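Local coordinates for protein methyltransferase FkbM (Methylobacillus flagellatus KT, PDB 2PY6) that belongs to the FkbM family of methyltransferases and probably transfers a methyl group to an acceptor, at residues A[151-154]-A[160-163]; A[164-169]-A[371-376]; A[171-176]-A[375-380]. One frame throughout, in Å; residues are numbered along the deposited sequence.

Contact 1: A[151-154]-A[160-163]; sequences GLQG and VDDW. With EDO (1,2-ethanediol), chain C.
Gln153 and Asp161 bring the two arms of the 151-163 loop together, their CA atoms 6.0 Å apart, with neither arm forming a helix or strand. Asp161 points its side chain toward Gln153 and Gly154. Asp161 OD2 takes the backbone N-H of Gly154 on the syn lone pair, Gly154 N to OD2 2.9 Å, in a fairly straight bond (159°). The other oxygen, Asp161 OD1, lies 3.3 Å from Gln153 CA. Asp161 OD1 also accepts the N-H of Asp162 in its own arm, Asp162 N to OD1 2.7 Å, from the anti side and out of the carboxylate plane. One carboxylate thus ties both arms at the backbone. Gln153 and Asp162 run side by side, pointing the same way. The Gln153 chain bends at chi2 (91°), which turns the amide toward Asp162. Gln153 NE2 donates a hydrogen bond to Asp162 OD2 at 3.0 Å, on the anti side and tilted out of the carboxylate plane. Beneath the polar ends, Gln153 CG rests on Asp162 CB at 3.7 Å. Asp162 has more partners: OD2 forms a salt bridge with Arg148, and OD1 accepts the N-H of Gly164 where helix 164-169 begins. Trp163 sits at the N-cap position of that helix. Trp163 N donates to O2 of an ethanediol molecule, probably from the crystallisation liquor, 2.9 Å away. Two acidic side chains link the arms by accepting N-H hydrogen bonds. Asp161 is buried, so these bonds probably stabilise its negative charge, and Arg148 probably does the same for Asp162.

Contact 2: A[164-169]-A[371-376]; sequences GADIVR and HRSTDL. With EDO (1,2-ethanediol), chain F.
Asp166 and Ser373 meet where helix 164-169 faces the type I beta turn of residues 372 to 375. This turn leads into helix 375-386 of the Rossmann-like methyltransferase fold. The close part of the contact is one pair of side chains. Ser373 OG donates to Asp166 OD2 at 2.4 Å. That length is very short and its exact value is doubtful. Ser373 OG lies between the backbone N and the carbonyl carbon (chi1 72°), which turns the hydroxyl out toward the helix. Asp166 CG stands anti to its own carbonyl carbon (chi1 -78°) and carries the carboxylate across to the turn. Ser373 CB follows its hydroxyl in and lies 3.9 Å from Asp166 CB. Ser373 is buried. Its backbone N is hydrogen-bonded to Tyr158 OH, and Trp163 packs against its side chain. The turn itself is closed by Asp375 N on Arg372 O at 3.2 Å. The other side of Asp166 is looser and leads toward solvent. There Asp166 OD1 faces Arg169, nearly one helical turn on, and forms a salt bridge with Arg169 NH2 at 2.9 Å. The hydrogen bond within it is weak, bent to 122°. Arg169 is exposed and touches a crystal neighbour, so its pose may partly reflect the crystal. One face of its guanidinium covers Ala165 O, which lies 3.6 Å from the plane over its centre. At the guanidinium edge, in plane, Arg169 NH1 donates to O2 of an ethanediol molecule at 2.7 Å.

Contact 3: A[171-176]-A[375-380]; sequences IPAFQT and DLLDLT
Leu376, which borders Phe174 across the contact, gives its carbonyl O to Thr380 OG1 at 2.8 Å. The hydroxyl approaches nearly end-on to the C=O (163°). Both residues belong to helix 375-386, so this bond does not reach the facing helix. The contact with helix 171-180 is apolar. The two short helix segments cross at 61°, their axes 10.3 Å apart at closest approach. Leu377 carries most of the packing. Leu377 CD1 sits over one face of the Phe174 ring, 3.8 Å from the centroid, in a CH-pi contact. The methyl is shifted a little toward the CE1-CZ side, and Leu377 CG comes 3.7 Å from Phe174 CE1. The second branch, Leu377 CD2, lies 3.4 Å from Ala173 O. Ala173 CB also touches Leu377 CD1, at 3.9 Å. Leu377 therefore reaches both the backbone and the ring of the facing helix. Phe174 has CG anti to its carbonyl carbon (chi1 -75°), and this swings the ring end toward helix 375-386. At the ring edge, Phe174 CE1 lies 4.3 Å from Leu376 CB. Leu194 of helix 184-199 adds to the packing round the ring. With an alanine in place of Phe174, Leu377 CD1 would probably lose the aromatic face it rests on, and a gap would probably open beside Leu376. The chemistry implies a joint held by shape and by burial of carbon rather than by directional bonds.

In the fold
The first segments of the three contacts follow one another along the chain. Contact 1 closes a local loop after helix 143-149. Contacts 2 and 3 then join the consecutive helices 164-169 and 171-180 to a region some 200 residues later: the turn before helix 375-386 and the helix's first turns. Centres of contacts 1 and 2 lie about 12 Å apart, and those of contacts 2 and 3 about 9 Å apart. Trp163 joins the first two, with CE3 3.4 Å from Ser373 CA. Ile167 packs on Phe174 between the other two. The row thus fastens the chain that follows the 54-142 sheet to the region that continues from strand 364-368 of the seven-stranded methyltransferase sheet.

Contact 1: A[151-154]-A[160-163]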
ATOM      1  N   GLY A 151       1.447  -9.085 -38.560  1.00 31.18           N
ATOM      2  CA  GLY A 151       2.336 -10.143 -39.025  1.00 31.36           C
ATOM      3  C   GLY A 151       3.611 -10.271 -38.211  1.00 33.04           C
ATOM      4  O   GLY A 151       4.709 -10.320 -38.776  1.00 33.61           O
ATOM      5  N   LEU A 152       3.483 -10.301 -36.887  1.00 34.35           N
ATOM      6  CA  LEU A 152       4.653 -10.364 -35.999  1.00 34.21           C
ATOM      7  C   LEU A 152       4.988 -11.779 -35.524  1.00 34.57           C
ATOM      8  O   LEU A 152       5.803 -11.956 -34.629  1.00 37.53           O
ATOM      9  CB  LEU A 152       4.433  -9.441 -34.801  1.00 36.35           C
ATOM     10  CG  LEU A 152       4.300  -7.944 -35.106  1.00 40.19           C
ATOM     11  CD1 LEU A 152       3.886  -7.185 -33.856  1.00 39.19           C
ATOM     12  CD2 LEU A 152       5.591  -7.402 -35.685  1.00 42.58           C
ATOM     13  N   GLN A 153       4.369 -12.788 -36.120  1.00 36.38           N
ATOM     14  CA  GLN A 153       4.658 -14.171 -35.769  1.00 37.23           C
ATOM     15  C   GLN A 153       6.161 -14.437 -35.968  1.00 39.56           C
ATOM     16  O   GLN A 153       6.729 -14.072 -37.015  1.00 41.58           O
ATOM     17  CB  GLN A 153       3.843 -15.118 -36.629  1.00 38.94           C
ATOM     18  CG  GLN A 153       2.334 -15.044 -36.445  1.00 38.70           C
ATOM     19  CD  GLN A 153       1.594 -14.081 -37.360  1.00 40.05           C
ATOM     20  OE1 GLN A 153       2.195 -13.242 -38.021  1.00 38.23           O
ATOM     21  NE2 GLN A 153       0.271 -14.227 -37.424  1.00 31.94           N
ATOM     22  N   GLY A 154       6.804 -15.024 -34.956  1.00 39.06           N
ATOM     23  CA  GLY A 154       8.245 -15.270 -34.965  1.00 40.08           C
ATOM     24  C   GLY A 154       9.138 -14.137 -34.458  1.00 42.38           C
ATOM     25  O   GLY A 154      10.314 -14.358 -34.150  1.00 44.69           O
ATOM     26  N   VAL A 160       4.025 -15.642 -26.144  1.00 37.31           N
ATOM     27  CA  VAL A 160       2.943 -14.714 -26.471  1.00 37.98           C
ATOM     28  C   VAL A 160       2.665 -14.671 -27.992  1.00 35.86           C
ATOM     29  O   VAL A 160       1.946 -13.782 -28.473  1.00 35.31           O
ATOM     30  CB  VAL A 160       3.195 -13.292 -25.886  1.00 38.54           C
ATOM     31  CG1 VAL A 160       3.394 -13.382 -24.384  1.00 47.20           C
ATOM     32  CG2 VAL A 160       4.416 -12.587 -26.529  1.00 40.95           C
ATOM     33  N   ASP A 161       3.154 -15.687 -28.717  1.00 35.64           N
ATOM     34  CA  ASP A 161       3.022 -15.746 -30.169  1.00 35.47           C
ATOM     35  C   ASP A 161       1.687 -16.361 -30.601  1.00 36.51           C
ATOM     36  O   ASP A 161       0.955 -16.953 -29.799  1.00 36.32           O
ATOM     37  CB  ASP A 161       4.190 -16.534 -30.792  1.00 35.08           C
ATOM     38  CG  ASP A 161       4.560 -16.050 -32.204  1.00 39.33           C
ATOM     39  OD1 ASP A 161       3.777 -15.300 -32.832  1.00 36.93           O
ATOM     40  OD2 ASP A 161       5.646 -16.418 -32.691  1.00 42.91           O
ATOM     41  N   ASP A 162       1.398 -16.194 -31.886  1.00 34.07           N
ATOM     42  CA  ASP A 162       0.189 -16.655 -32.525  1.00 31.57           C
ATOM     43  C   ASP A 162       0.350 -18.084 -32.934  1.00 31.72           C
ATOM     44  O   ASP A 162       1.052 -18.362 -33.899  1.00 31.94           O
ATOM     45  CB  ASP A 162      -0.086 -15.802 -33.765  1.00 31.95           C
ATOM     46  CG  ASP A 162      -1.385 -16.157 -34.464  1.00 32.87           C
ATOM     47  OD1 ASP A 162      -2.078 -17.129 -34.072  1.00 29.35           O
ATOM     48  OD2 ASP A 162      -1.677 -15.484 -35.471  1.00 31.02           O
ATOM     49  N   TRP A 163      -0.373 -18.982 -32.249  1.00 29.96           N
ATOM     50  CA  TRP A 163      -0.278 -20.408 -32.514  1.00 30.85           C
ATOM     51  C   TRP A 163      -1.371 -20.895 -33.433  1.00 31.64           C
ATOM     52  O   TRP A 163      -1.512 -22.102 -33.612  1.00 33.76           O
ATOM     53  CB  TRP A 163      -0.296 -21.196 -31.198  1.00 34.14           C
ATOM     54  CG  TRP A 163       0.894 -20.905 -30.319  1.00 32.35           C
ATOM     55  CD1 TRP A 163       2.010 -20.194 -30.665  1.00 37.52           C
ATOM     56  CD2 TRP A 163       1.152 -21.426 -29.018  1.00 34.18           C
ATOM     57  NE1 TRP A 163       2.894 -20.174 -29.646  1.00 40.35           N
ATOM     58  CE2 TRP A 163       2.406 -20.931 -28.618  1.00 41.38           C
ATOM     59  CE3 TRP A 163       0.433 -22.215 -28.134  1.00 37.01           C
ATOM     60  CZ2 TRP A 163       2.954 -21.203 -27.374  1.00 36.33           C
ATOM     61  CZ3 TRP A 163       0.988 -22.503 -26.912  1.00 32.03           C
ATOM     62  CH2 TRP A 163       2.233 -22.001 -26.543  1.00 39.97           C
TER
HETATM   63  C1  EDO C 410      -3.208 -16.567 -31.213  1.00 32.09           C
HETATM   64  O1  EDO C 410      -4.413 -15.897 -30.962  1.00 43.26           O
HETATM   65  C2  EDO C 410      -2.466 -16.850 -29.910  1.00 34.76           C
HETATM   66  O2  EDO C 410      -1.977 -18.201 -29.907  1.00 21.36           O

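Contact 2: A[164-169]-A[371-376]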
ATOM      1  N   GLY A 164      -2.105 -19.955 -34.048  1.00 28.19           N
ATOM      2  CA  GLY A 164      -3.230 -20.272 -34.924  1.00 28.84           C
ATOM      3  C   GLY A 164      -2.950 -21.273 -36.023  1.00 28.49           C
ATOM      4  O   GLY A 164      -3.627 -22.303 -36.106  1.00 28.93           O
ATOM      5  N   ALA A 165      -1.970 -20.949 -36.862  1.00 28.73           N
ATOM      6  CA  ALA A 165      -1.565 -21.772 -38.017  1.00 28.64           C
ATOM      7  C   ALA A 165      -1.139 -23.196 -37.651  1.00 26.82           C
ATOM      8  O   ALA A 165      -1.428 -24.119 -38.378  1.00 25.08           O
ATOM      9  CB  ALA A 165      -0.445 -21.092 -38.747  1.00 27.88           C
ATOM     10  N   ASP A 166      -0.417 -23.331 -36.541  1.00 27.43           N
ATOM     11  CA  ASP A 166       0.001 -24.638 -35.993  1.00 29.95           C
ATOM     12  C   ASP A 166      -1.203 -25.494 -35.685  1.00 29.88           C
ATOM     13  O   ASP A 166      -1.211 -26.697 -35.959  1.00 27.81           O
ATOM     14  CB  ASP A 166       0.755 -24.464 -34.658  1.00 27.10           C
ATOM     15  CG  ASP A 166       2.193 -24.016 -34.849  1.00 36.39           C
ATOM     16  OD1 ASP A 166       2.575 -23.785 -36.019  1.00 32.28           O
ATOM     17  OD2 ASP A 166       2.937 -23.902 -33.835  1.00 40.47           O
ATOM     18  N   ILE A 167      -2.214 -24.868 -35.089  1.00 31.63           N
ATOM     19  CA  ILE A 167      -3.455 -25.597 -34.752  1.00 32.54           C
ATOM     20  C   ILE A 167      -4.189 -26.048 -35.997  1.00 30.09           C
ATOM     21  O   ILE A 167      -4.672 -27.184 -36.044  1.00 32.42           O
ATOM     22  CB  ILE A 167      -4.391 -24.784 -33.821  1.00 31.24           C
ATOM     23  CG1 ILE A 167      -3.690 -24.589 -32.467  1.00 35.05           C
ATOM     24  CG2 ILE A 167      -5.691 -25.539 -33.605  1.00 33.84           C
ATOM     25  CD1 ILE A 167      -4.255 -23.509 -31.657  1.00 31.71           C
ATOM     26  N   VAL A 168      -4.226 -25.182 -37.007  1.00 28.96           N
ATOM     27  CA  VAL A 168      -4.898 -25.479 -38.271  1.00 28.12           C
ATOM     28  C   VAL A 168      -4.245 -26.670 -38.989  1.00 28.86           C
ATOM     29  O   VAL A 168      -4.925 -27.380 -39.713  1.00 30.98           O
ATOM     30  CB  VAL A 168      -4.943 -24.219 -39.189  1.00 28.59           C
ATOM     31  CG1 VAL A 168      -5.442 -24.539 -40.608  1.00 29.37           C
ATOM     32  CG2 VAL A 168      -5.787 -23.103 -38.572  1.00 28.43           C
ATOM     33  N   ARG A 169      -2.941 -26.880 -38.788  1.00 30.63           N
ATOM     34  CA  ARG A 169      -2.205 -28.007 -39.396  1.00 32.86           C
ATOM     35  C   ARG A 169      -2.415 -29.344 -38.711  1.00 32.63           C
ATOM     36  O   ARG A 169      -2.079 -30.375 -39.293  1.00 31.18           O
ATOM     37  CB  ARG A 169      -0.682 -27.759 -39.422  1.00 34.18           C
ATOM     38  CG  ARG A 169      -0.165 -27.082 -40.691  1.00 38.97           C
ATOM     39  CD  ARG A 169       1.413 -27.018 -40.761  1.00 36.98           C
ATOM     40  NE  ARG A 169       1.971 -26.104 -39.775  1.00 41.97           N
ATOM     41  CZ  ARG A 169       1.890 -24.765 -39.852  1.00 48.93           C
ATOM     42  NH1 ARG A 169       1.251 -24.159 -40.867  1.00 40.03           N
ATOM     43  NH2 ARG A 169       2.435 -24.019 -38.894  1.00 49.10           N
ATOM     44  N   HIS A 371       3.466 -24.586 -22.871  1.00 35.33           N
ATOM     45  CA  HIS A 371       4.769 -24.010 -23.293  1.00 35.99           C
ATOM     46  C   HIS A 371       4.992 -23.991 -24.799  1.00 37.43           C
ATOM     47  O   HIS A 371       5.666 -23.095 -25.316  1.00 38.56           O
ATOM     48  CB  HIS A 371       5.955 -24.706 -22.573  1.00 37.76           C
ATOM     49  CG  HIS A 371       5.866 -24.633 -21.074  1.00 37.39           C
ATOM     50  ND1 HIS A 371       6.269 -23.527 -20.358  1.00 44.15           N
ATOM     51  CD2 HIS A 371       5.343 -25.492 -20.167  1.00 48.64           C
ATOM     52  CE1 HIS A 371       6.029 -23.724 -19.075  1.00 44.91           C
ATOM     53  NE2 HIS A 371       5.466 -24.908 -18.932  1.00 37.15           N
ATOM     54  N   ARG A 372       4.424 -24.963 -25.501  1.00 36.73           N
ATOM     55  CA  ARG A 372       4.546 -25.037 -26.947  1.00 37.25           C
ATOM     56  C   ARG A 372       3.196 -25.352 -27.534  1.00 34.81           C
ATOM     57  O   ARG A 372       2.364 -26.001 -26.872  1.00 32.31           O
ATOM     58  CB  ARG A 372       5.557 -26.116 -27.350  1.00 38.99           C
ATOM     59  CG  ARG A 372       6.992 -25.921 -26.805  1.00 43.34           C
ATOM     60  CD  ARG A 372       7.823 -27.159 -27.075  1.00 39.85           C
ATOM     61  N   SER A 373       2.967 -24.885 -28.764  1.00 32.48           N
ATOM     62  CA  SER A 373       1.704 -25.116 -29.467  1.00 34.70           C
ATOM     63  C   SER A 373       1.426 -26.623 -29.678  1.00 37.22           C
ATOM     64  O   SER A 373       0.287 -27.053 -29.826  1.00 40.67           O
ATOM     65  CB  SER A 373       1.700 -24.385 -30.828  1.00 32.81           C
ATOM     66  OG  SER A 373       2.549 -25.000 -31.774  1.00 30.98           O
ATOM     67  N   THR A 374       2.505 -27.387 -29.686  1.00 42.59           N
ATOM     68  CA  THR A 374       2.533 -28.836 -29.930  1.00 44.93           C
ATOM     69  C   THR A 374       2.478 -29.721 -28.659  1.00 41.74           C
ATOM     70  O   THR A 374       2.239 -30.929 -28.742  1.00 39.50           O
ATOM     71  CB  THR A 374       3.864 -29.184 -30.707  1.00 45.50           C
ATOM     72  OG1 THR A 374       4.991 -28.639 -30.000  1.00 50.31           O
ATOM     73  CG2 THR A 374       3.886 -28.591 -32.135  1.00 51.68           C
ATOM     74  N   ASP A 375       2.688 -29.130 -27.489  1.00 37.96           N
ATOM     75  CA  ASP A 375       2.761 -29.927 -26.281  1.00 35.87           C
ATOM     76  C   ASP A 375       1.533 -30.775 -25.894  1.00 32.33           C
ATOM     77  O   ASP A 375       1.730 -31.869 -25.431  1.00 28.84           O
ATOM     78  CB  ASP A 375       3.285 -29.101 -25.105  1.00 38.10           C
ATOM     79  CG  ASP A 375       4.821 -29.021 -25.091  1.00 40.00           C
ATOM     80  OD1 ASP A 375       5.536 -29.733 -25.873  1.00 44.00           O
ATOM     81  OD2 ASP A 375       5.315 -28.273 -24.253  1.00 35.74           O
ATOM     82  N   LEU A 376       0.316 -30.313 -26.137  1.00 29.30           N
ATOM     83  CA  LEU A 376      -0.869 -31.093 -25.803  1.00 31.56           C
ATOM     84  C   LEU A 376      -0.854 -32.425 -26.528  1.00 31.22           C
ATOM     85  O   LEU A 376      -1.188 -33.466 -25.949  1.00 28.56           O
ATOM     86  CB  LEU A 376      -2.145 -30.319 -26.125  1.00 34.91           C
ATOM     87  CG  LEU A 376      -2.544 -29.206 -25.144  1.00 33.95           C
ATOM     88  CD1 LEU A 376      -3.494 -28.237 -25.803  1.00 33.12           C
ATOM     89  CD2 LEU A 376      -3.159 -29.831 -23.879  1.00 33.34           C
TER
HETATM   90  C1  EDO F 413      -1.348 -23.481 -44.981  1.00 39.18           C
HETATM   91  O1  EDO F 413      -0.947 -22.456 -45.888  1.00 23.81           O
HETATM   92  C2  EDO F 413      -0.311 -24.547 -44.613  1.00 34.01           C
HETATM   93  O2  EDO F 413       0.084 -24.348 -43.262  1.00 43.25           O

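Contact 3: A[171-176]-A[375-380]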
ATOM      1  N   ILE A 171      -5.549 -30.393 -37.016  1.00 30.35           N
ATOM      2  CA  ILE A 171      -6.955 -30.592 -36.646  1.00 31.04           C
ATOM      3  C   ILE A 171      -7.316 -32.053 -36.282  1.00 30.39           C
ATOM      4  O   ILE A 171      -7.805 -32.278 -35.189  1.00 29.97           O
ATOM      5  CB  ILE A 171      -7.978 -29.979 -37.683  1.00 28.03           C
ATOM      6  CG1 ILE A 171      -7.833 -28.449 -37.817  1.00 34.90           C
ATOM      7  CG2 ILE A 171      -9.374 -30.354 -37.337  1.00 31.01           C
ATOM      8  CD1 ILE A 171      -7.872 -27.605 -36.522  1.00 33.78           C
ATOM      9  N   PRO A 172      -7.116 -33.026 -37.182  1.00 32.41           N
ATOM     10  CA  PRO A 172      -7.490 -34.386 -36.757  1.00 31.02           C
ATOM     11  C   PRO A 172      -6.820 -34.890 -35.499  1.00 29.42           C
ATOM     12  O   PRO A 172      -7.484 -35.558 -34.684  1.00 29.73           O
ATOM     13  CB  PRO A 172      -7.131 -35.253 -37.986  1.00 33.57           C
ATOM     14  CG  PRO A 172      -7.274 -34.297 -39.148  1.00 33.45           C
ATOM     15  CD  PRO A 172      -6.674 -33.015 -38.599  1.00 34.89           C
ATOM     16  N   ALA A 173      -5.544 -34.576 -35.304  1.00 28.74           N
ATOM     17  CA  ALA A 173      -4.848 -35.006 -34.093  1.00 28.35           C
ATOM     18  C   ALA A 173      -5.491 -34.383 -32.830  1.00 27.71           C
ATOM     19  O   ALA A 173      -5.611 -35.033 -31.783  1.00 27.62           O
ATOM     20  CB  ALA A 173      -3.392 -34.643 -34.172  1.00 31.00           C
ATOM     21  N   PHE A 174      -5.894 -33.116 -32.918  1.00 25.93           N
ATOM     22  CA  PHE A 174      -6.637 -32.522 -31.802  1.00 24.84           C
ATOM     23  C   PHE A 174      -8.018 -33.161 -31.583  1.00 27.17           C
ATOM     24  O   PHE A 174      -8.451 -33.301 -30.449  1.00 28.72           O
ATOM     25  CB  PHE A 174      -6.748 -31.007 -31.934  1.00 24.81           C
ATOM     26  CG  PHE A 174      -5.473 -30.273 -31.607  1.00 20.94           C
ATOM     27  CD1 PHE A 174      -4.941 -30.350 -30.340  1.00 24.55           C
ATOM     28  CD2 PHE A 174      -4.867 -29.454 -32.538  1.00 21.24           C
ATOM     29  CE1 PHE A 174      -3.789 -29.672 -30.027  1.00 27.09           C
ATOM     30  CE2 PHE A 174      -3.731 -28.781 -32.233  1.00 26.38           C
ATOM     31  CZ  PHE A 174      -3.183 -28.900 -30.971  1.00 27.50           C
ATOM     32  N   GLN A 175      -8.715 -33.533 -32.652  1.00 29.35           N
ATOM     33  CA  GLN A 175      -9.997 -34.225 -32.520  1.00 34.03           C
ATOM     34  C   GLN A 175      -9.803 -35.593 -31.864  1.00 31.76           C
ATOM     35  O   GLN A 175     -10.639 -36.034 -31.070  1.00 33.13           O
ATOM     36  CB  GLN A 175     -10.663 -34.378 -33.888  1.00 34.75           C
ATOM     37  CG  GLN A 175     -11.017 -33.051 -34.513  1.00 41.71           C
ATOM     38  CD  GLN A 175     -11.747 -33.215 -35.821  1.00 42.48           C
ATOM     39  OE1 GLN A 175     -11.200 -33.738 -36.806  1.00 48.74           O
ATOM     40  NE2 GLN A 175     -12.992 -32.752 -35.851  1.00 49.55           N
ATOM     41  N   THR A 176      -8.703 -36.257 -32.220  1.00 31.83           N
ATOM     42  CA  THR A 176      -8.314 -37.527 -31.607  1.00 31.66           C
ATOM     43  C   THR A 176      -7.995 -37.346 -30.110  1.00 30.59           C
ATOM     44  O   THR A 176      -8.410 -38.162 -29.308  1.00 32.47           O
ATOM     45  CB  THR A 176      -7.149 -38.216 -32.364  1.00 31.36           C
ATOM     46  OG1 THR A 176      -7.567 -38.514 -33.694  1.00 25.92           O
ATOM     47  CG2 THR A 176      -6.741 -39.498 -31.689  1.00 35.87           C
ATOM     48  N   ASP A 375       2.688 -29.130 -27.489  1.00 37.96           N
ATOM     49  CA  ASP A 375       2.761 -29.927 -26.281  1.00 35.87           C
ATOM     50  C   ASP A 375       1.533 -30.775 -25.894  1.00 32.33           C
ATOM     51  O   ASP A 375       1.730 -31.869 -25.431  1.00 28.84           O
ATOM     52  CB  ASP A 375       3.285 -29.101 -25.105  1.00 38.10           C
ATOM     53  CG  ASP A 375       4.821 -29.021 -25.091  1.00 40.00           C
ATOM     54  OD1 ASP A 375       5.536 -29.733 -25.873  1.00 44.00           O
ATOM     55  OD2 ASP A 375       5.315 -28.273 -24.253  1.00 35.74           O
ATOM     56  N   LEU A 376       0.316 -30.313 -26.137  1.00 29.30           N
ATOM     57  CA  LEU A 376      -0.869 -31.093 -25.803  1.00 31.56           C
ATOM     58  C   LEU A 376      -0.854 -32.425 -26.528  1.00 31.22           C
ATOM     59  O   LEU A 376      -1.188 -33.466 -25.949  1.00 28.56           O
ATOM     60  CB  LEU A 376      -2.145 -30.319 -26.125  1.00 34.91           C
ATOM     61  CG  LEU A 376      -2.544 -29.206 -25.144  1.00 33.95           C
ATOM     62  CD1 LEU A 376      -3.494 -28.237 -25.803  1.00 33.12           C
ATOM     63  CD2 LEU A 376      -3.159 -29.831 -23.879  1.00 33.34           C
ATOM     64  N   LEU A 377      -0.404 -32.414 -27.778  1.00 27.64           N
ATOM     65  CA  LEU A 377      -0.336 -33.643 -28.551  1.00 27.83           C
ATOM     66  C   LEU A 377       0.935 -34.412 -28.255  1.00 26.40           C
ATOM     67  O   LEU A 377       0.893 -35.582 -27.957  1.00 30.64           O
ATOM     68  CB  LEU A 377      -0.405 -33.322 -30.051  1.00 27.87           C
ATOM     69  CG  LEU A 377      -1.713 -32.686 -30.494  1.00 24.75           C
ATOM     70  CD1 LEU A 377      -1.564 -32.127 -31.881  1.00 19.43           C
ATOM     71  CD2 LEU A 377      -2.850 -33.682 -30.413  1.00 26.57           C
ATOM     72  N   ASP A 378       2.071 -33.743 -28.302  1.00 27.74           N
ATOM     73  CA  ASP A 378       3.370 -34.415 -28.131  1.00 29.75           C
ATOM     74  C   ASP A 378       3.616 -35.093 -26.792  1.00 28.08           C
ATOM     75  O   ASP A 378       4.107 -36.193 -26.747  1.00 29.55           O
ATOM     76  CB  ASP A 378       4.486 -33.423 -28.405  1.00 29.57           C
ATOM     77  CG  ASP A 378       4.556 -33.016 -29.888  1.00 35.49           C
ATOM     78  OD1 ASP A 378       3.793 -33.554 -30.727  1.00 29.50           O
ATOM     79  OD2 ASP A 378       5.389 -32.149 -30.218  1.00 46.70           O
ATOM     80  N   LEU A 379       3.287 -34.410 -25.711  1.00 26.71           N
ATOM     81  CA  LEU A 379       3.472 -34.948 -24.388  1.00 28.22           C
ATOM     82  C   LEU A 379       2.515 -36.105 -24.136  1.00 26.31           C
ATOM     83  O   LEU A 379       2.926 -37.122 -23.619  1.00 29.06           O
ATOM     84  CB  LEU A 379       3.292 -33.849 -23.332  1.00 26.99           C
ATOM     85  CG  LEU A 379       4.194 -32.607 -23.453  1.00 24.55           C
ATOM     86  CD1 LEU A 379       3.822 -31.596 -22.418  1.00 34.00           C
ATOM     87  CD2 LEU A 379       5.666 -32.935 -23.299  1.00 32.69           C
ATOM     88  N   THR A 380       1.247 -35.953 -24.514  1.00 27.37           N
ATOM     89  CA  THR A 380       0.241 -37.005 -24.340  1.00 26.13           C
ATOM     90  C   THR A 380       0.634 -38.255 -25.135  1.00 27.84           C
ATOM     91  O   THR A 380       0.608 -39.383 -24.598  1.00 29.78           O
ATOM     92  CB  THR A 380      -1.164 -36.524 -24.792  1.00 27.73           C
ATOM     93  OG1 THR A 380      -1.578 -35.401 -24.011  1.00 28.49           O
ATOM     94  CG2 THR A 380      -2.182 -37.589 -24.593  1.00 35.65           C
TER